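PDB 7LPO: cytoplasmic protein, which probably hydrolyses steryl beta-glucosides, releasing the sugar from the sterol, as a glycoside hydrolase of family 5. Local coordinates for residues N42-A47 and Y573-V578; I524-D529 and L590-V595. All blocks are in the same frame, centred on the assembly; numbering follows the deposited sequence.

Contact 1 (N42-A47 and Y573-V578)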
# COMPACT_ATOMS: atom_id res chain seq x y z
N ASN A 42 2.60 -6.23 -5.08
CA ASN A 42 2.39 -4.90 -5.62
C ASN A 42 3.40 -4.67 -6.75
O ASN A 42 4.60 -4.88 -6.56
CB ASN A 42 2.57 -3.83 -4.55
CG ASN A 42 1.40 -3.78 -3.59
OD1 ASN A 42 0.54 -2.90 -3.68
ND2 ASN A 42 1.35 -4.74 -2.67
N LEU A 43 2.90 -4.24 -7.90
CA LEU A 43 3.70 -4.01 -9.10
C LEU A 43 3.30 -2.64 -9.65
O LEU A 43 2.26 -2.52 -10.32
CB LEU A 43 3.45 -5.11 -10.12
CG LEU A 43 4.26 -5.12 -11.42
CD1 LEU A 43 5.59 -5.79 -11.22
CD2 LEU A 43 3.45 -5.81 -12.52
N SER A 44 4.08 -1.60 -9.37
CA SER A 44 5.34 -1.66 -8.64
C SER A 44 5.64 -0.29 -8.03
O SER A 44 5.20 0.74 -8.53
CB SER A 44 6.48 -2.07 -9.57
OG SER A 44 7.74 -1.81 -8.98
N GLY A 45 6.42 -0.27 -6.95
CA GLY A 45 6.93 0.97 -6.42
C GLY A 45 7.67 1.83 -7.43
O GLY A 45 7.76 3.05 -7.27
N SER A 46 8.22 1.21 -8.47
CA SER A 46 8.97 1.96 -9.47
C SER A 46 8.09 2.91 -10.27
O SER A 46 8.61 3.83 -10.89
CB SER A 46 9.70 1.01 -10.42
OG SER A 46 8.77 0.17 -11.08
N ALA A 47 6.77 2.69 -10.28
CA ALA A 47 5.85 3.59 -10.95
C ALA A 47 5.57 4.85 -10.14
O ALA A 47 4.76 5.67 -10.56
CB ALA A 47 4.54 2.88 -11.25
N TYR A 573 7.56 -5.67 -5.65
CA TYR A 573 8.44 -6.21 -6.68
C TYR A 573 8.93 -5.05 -7.53
O TYR A 573 8.13 -4.37 -8.18
CB TYR A 573 7.70 -7.25 -7.52
CG TYR A 573 8.56 -8.03 -8.48
CD1 TYR A 573 9.21 -9.20 -8.08
CD2 TYR A 573 8.71 -7.61 -9.80
CE1 TYR A 573 9.99 -9.92 -8.97
CE2 TYR A 573 9.47 -8.33 -10.70
CZ TYR A 573 10.11 -9.49 -10.28
OH TYR A 573 10.89 -10.19 -11.18
N VAL A 574 10.23 -4.81 -7.52
CA VAL A 574 10.79 -3.62 -8.17
C VAL A 574 11.88 -4.05 -9.15
O VAL A 574 13.02 -4.30 -8.73
CB VAL A 574 11.35 -2.64 -7.14
CG1 VAL A 574 11.85 -1.37 -7.81
CG2 VAL A 574 10.31 -2.32 -6.07
N PRO A 575 11.59 -4.09 -10.45
CA PRO A 575 12.61 -4.53 -11.42
C PRO A 575 13.94 -3.78 -11.36
O PRO A 575 14.97 -4.38 -11.69
CB PRO A 575 11.92 -4.31 -12.78
CG PRO A 575 10.43 -4.53 -12.46
CD PRO A 575 10.25 -3.94 -11.07
N ASP A 576 13.96 -2.51 -10.96
CA ASP A 576 15.20 -1.74 -10.99
C ASP A 576 15.78 -1.49 -9.59
O ASP A 576 16.61 -0.60 -9.42
CB ASP A 576 14.99 -0.41 -11.72
CG ASP A 576 14.02 0.52 -11.01
OD1 ASP A 576 13.48 0.14 -9.94
OD2 ASP A 576 13.79 1.63 -11.51
N ASN A 577 15.37 -2.28 -8.60
CA ASN A 577 15.98 -2.20 -7.28
C ASN A 577 17.48 -2.46 -7.35
O ASN A 577 17.94 -3.32 -8.10
CB ASN A 577 15.30 -3.20 -6.34
CG ASN A 577 16.05 -3.39 -5.02
OD1 ASN A 577 17.10 -4.02 -4.97
ND2 ASN A 577 15.49 -2.85 -3.95
N VAL A 578 18.25 -1.69 -6.58
CA VAL A 578 19.69 -1.88 -6.48
C VAL A 578 20.08 -1.79 -5.01
O VAL A 578 19.38 -1.19 -4.19
CB VAL A 578 20.49 -0.84 -7.29
CG1 VAL A 578 20.46 -1.18 -8.78
CG2 VAL A 578 19.95 0.55 -7.05
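The aromatic ring of Tyr573 meets Leu43 obliquely: CD1 of the leucine comes within 3.9 Å of Tyr573 CD2, the two side chains running side by side in the same direction. Other residues complete the surroundings of the ring, with Leu91 and Trp94 packing on the tyrosine and both His87 and Arg90 hydrogen-bonded to its hydroxyl, so a residue that is greasy along its length and polar at its end suits this buried place. The pyrrolidine ring of Pro575 brings its CD to 3.9 Å from Ser44 OG.

All this happens at the carboxyl end of strand 35-43, which pairs in parallel with strand 567-570, as expected where the first and last strands close the TIM barrel of family 5. The closure continues past the strand through the backbone bond from Tyr573 N to Asn42 O, 3.2 Å long, with a C=O...N angle of 171°. The side chain of Asn42 turns elsewhere, to Arg100 and Gly520.

A cis peptide bond precedes Ser44, where the chain leaves the strand for a 3-10 segment. With chi1 at 165°, the serine hydroxyl lies opposite its own backbone N and gives its proton to Tyr573 O, 2.7 Å away and tilted from the carbonyl plane. Small and able both to donate and to accept, serine fits between the two segments. Farther along, Ser46 CB rests 4.1 Å from Val574 CG1. Ser44 also forms an ST turn, its OG accepting from Ser46 N, 3.1 Å away with a nearly straight N-H...O angle of 173°.

Contact 2 (I524-D529 and L590-V595)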
# COMPACT_ATOMS: atom_id res chain seq x y z
N ILE A 524 8.67 -6.57 4.31
CA ILE A 524 9.77 -6.35 5.24
C ILE A 524 10.93 -5.68 4.51
O ILE A 524 11.04 -5.77 3.28
CB ILE A 524 10.27 -7.66 5.90
CG1 ILE A 524 10.72 -8.66 4.83
CG2 ILE A 524 9.18 -8.29 6.76
CD1 ILE A 524 12.22 -8.76 4.62
N PRO A 525 11.82 -5.02 5.25
CA PRO A 525 12.99 -4.38 4.62
C PRO A 525 14.15 -5.36 4.44
O PRO A 525 14.52 -6.10 5.35
CB PRO A 525 13.36 -3.27 5.60
CG PRO A 525 12.94 -3.85 6.96
CD PRO A 525 11.68 -4.66 6.68
N TYR A 526 14.75 -5.32 3.26
CA TYR A 526 15.88 -6.18 2.94
C TYR A 526 17.23 -5.54 3.24
O TYR A 526 18.23 -6.26 3.36
CB TYR A 526 15.82 -6.60 1.47
CG TYR A 526 14.84 -7.71 1.21
CD1 TYR A 526 15.21 -9.04 1.37
CD2 TYR A 526 13.53 -7.45 0.84
CE1 TYR A 526 14.30 -10.07 1.15
CE2 TYR A 526 12.62 -8.48 0.62
CZ TYR A 526 13.02 -9.78 0.78
OH TYR A 526 12.16 -10.80 0.55
N ASP A 527 17.27 -4.21 3.39
CA ASP A 527 18.51 -3.51 3.72
C ASP A 527 18.81 -3.52 5.21
O ASP A 527 19.27 -2.51 5.76
CB ASP A 527 18.47 -2.08 3.17
CG ASP A 527 17.26 -1.29 3.66
OD1 ASP A 527 16.19 -1.90 3.93
OD2 ASP A 527 17.36 -0.05 3.74
N MET A 528 18.56 -4.64 5.87
CA MET A 528 18.80 -4.75 7.31
C MET A 528 20.28 -4.73 7.63
O MET A 528 21.12 -5.11 6.82
CB MET A 528 18.23 -6.05 7.84
CG MET A 528 16.77 -6.23 7.65
SD MET A 528 16.31 -7.81 8.33
CE MET A 528 14.52 -7.62 8.35
N ASP A 529 20.59 -4.31 8.86
CA ASP A 529 21.93 -4.49 9.44
C ASP A 529 22.99 -3.75 8.63
O ASP A 529 24.08 -4.27 8.38
CB ASP A 529 22.27 -5.98 9.53
CG ASP A 529 21.29 -6.75 10.40
OD1 ASP A 529 21.02 -6.30 11.53
OD2 ASP A 529 20.77 -7.80 9.95
N LEU A 590 12.33 -2.86 -0.23
CA LEU A 590 11.39 -3.93 0.10
C LEU A 590 11.15 -4.85 -1.08
O LEU A 590 10.26 -5.70 -1.00
CB LEU A 590 10.06 -3.34 0.58
CG LEU A 590 10.03 -2.90 2.05
CD1 LEU A 590 10.46 -1.45 2.17
CD2 LEU A 590 8.63 -3.08 2.65
N SER A 591 11.91 -4.71 -2.16
CA SER A 591 11.73 -5.57 -3.32
C SER A 591 12.16 -7.01 -3.03
O SER A 591 13.21 -7.25 -2.42
CB SER A 591 12.52 -5.05 -4.52
OG SER A 591 12.30 -5.87 -5.66
N LEU A 592 11.34 -7.96 -3.49
CA LEU A 592 11.68 -9.37 -3.39
C LEU A 592 12.87 -9.75 -4.26
O LEU A 592 13.46 -10.82 -4.04
CB LEU A 592 10.48 -10.21 -3.82
CG LEU A 592 9.16 -9.98 -3.10
CD1 LEU A 592 8.11 -10.94 -3.63
CD2 LEU A 592 9.35 -10.14 -1.61
N TRP A 593 13.22 -8.92 -5.24
CA TRP A 593 14.12 -9.29 -6.32
C TRP A 593 14.99 -8.09 -6.67
O TRP A 593 14.54 -6.94 -6.57
CB TRP A 593 13.30 -9.79 -7.53
CG TRP A 593 14.11 -10.40 -8.62
CD1 TRP A 593 14.42 -11.71 -8.78
CD2 TRP A 593 14.71 -9.71 -9.73
NE1 TRP A 593 15.20 -11.89 -9.90
CE2 TRP A 593 15.38 -10.67 -10.50
CE3 TRP A 593 14.74 -8.38 -10.14
CZ2 TRP A 593 16.09 -10.34 -11.66
CZ3 TRP A 593 15.45 -8.05 -11.28
CH2 TRP A 593 16.12 -9.03 -12.02
N SER A 594 16.23 -8.36 -7.04
CA SER A 594 17.17 -7.31 -7.41
C SER A 594 18.22 -7.88 -8.34
O SER A 594 18.74 -8.97 -8.10
CB SER A 594 17.86 -6.71 -6.17
OG SER A 594 18.87 -5.79 -6.56
N VAL A 595 18.53 -7.13 -9.41
CA VAL A 595 19.61 -7.55 -10.31
C VAL A 595 20.92 -7.67 -9.55
O VAL A 595 21.77 -8.49 -9.91
CB VAL A 595 19.75 -6.57 -11.49
CG1 VAL A 595 18.49 -6.57 -12.34
CG2 VAL A 595 20.07 -5.18 -10.98
O HOH W 1 8.89 -7.07 1.42
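Two irregular loops pass close to each other here, Pro525 and Leu590 having their CA atoms only 4.8 Å apart, and a water helps to join them: it accepts from Ile524 N at 2.9 Å and lies within hydrogen-bonding distance of Leu590 O. Leu590 lays its branch point against the carbonyl of Ile524, CG standing 3.3 Å from Ile524 O. Its chi1 of -80° sets CG opposite its own carbonyl carbon and brings CD2 alongside the backbone of Ile524, while Leu459 of helix 456-461 packs on the same side chain.

Tyr526 faces the other loop. Over the centre of one face of its ring sits Ile524 CD1, 3.9 Å above the plane, a methyl from the same segment. At the edge and near the ring plane lies Leu590 O, whereas Ser591 O approaches obliquely, 3.3 Å from Tyr526 CD2. That carbonyl oxygen accepts from Arg660 NH2, and Arg660 makes a cation-pi contact with the tyrosine, so one arginine serves both loops. Near the phenol end, Leu592 CD2 comes to 3.6 Å from Tyr526 OH, the two side chains crossing at a slant; Phe665 touches both. The long, flat side chain of Tyr526 thus reaches from the backbone of 590-591 to the methyl of Leu592. Ser591 turns its hydroxyl back on its own loop, donating to Trp593 O over 2.6 Å on a lone pair.

Segments 524-529 and 590-595 follow strands 518-522 and 567-570, so the contact lies at the carboxyl-terminal end of the family 5 TIM barrel, where the active site of such barrels is found.

Contacts 1 and 2 lie with their centres 11 Å apart and meet through their second segments, 573-578 and 590-595. Val574 N probably donates to Ser591 OG (3.0 Å), and Ser594 OG probably bonds to Asn577 O (3.1 Å). Packing adds to this: Tyr573 CE1 lies 3.6 Å from Trp593 CB, and Pro575 O lies 3.7 Å from Trp593 CZ3. The loop following strand 567-570 therefore connects the first strand's end, in contact 1, with the loop after strand 518-522, in contact 2. The side chain of Leu590 stands about 5 Å from a bound Tris molecule, probably from the crystallisation liquor, which may mark a pocket beside contact 2.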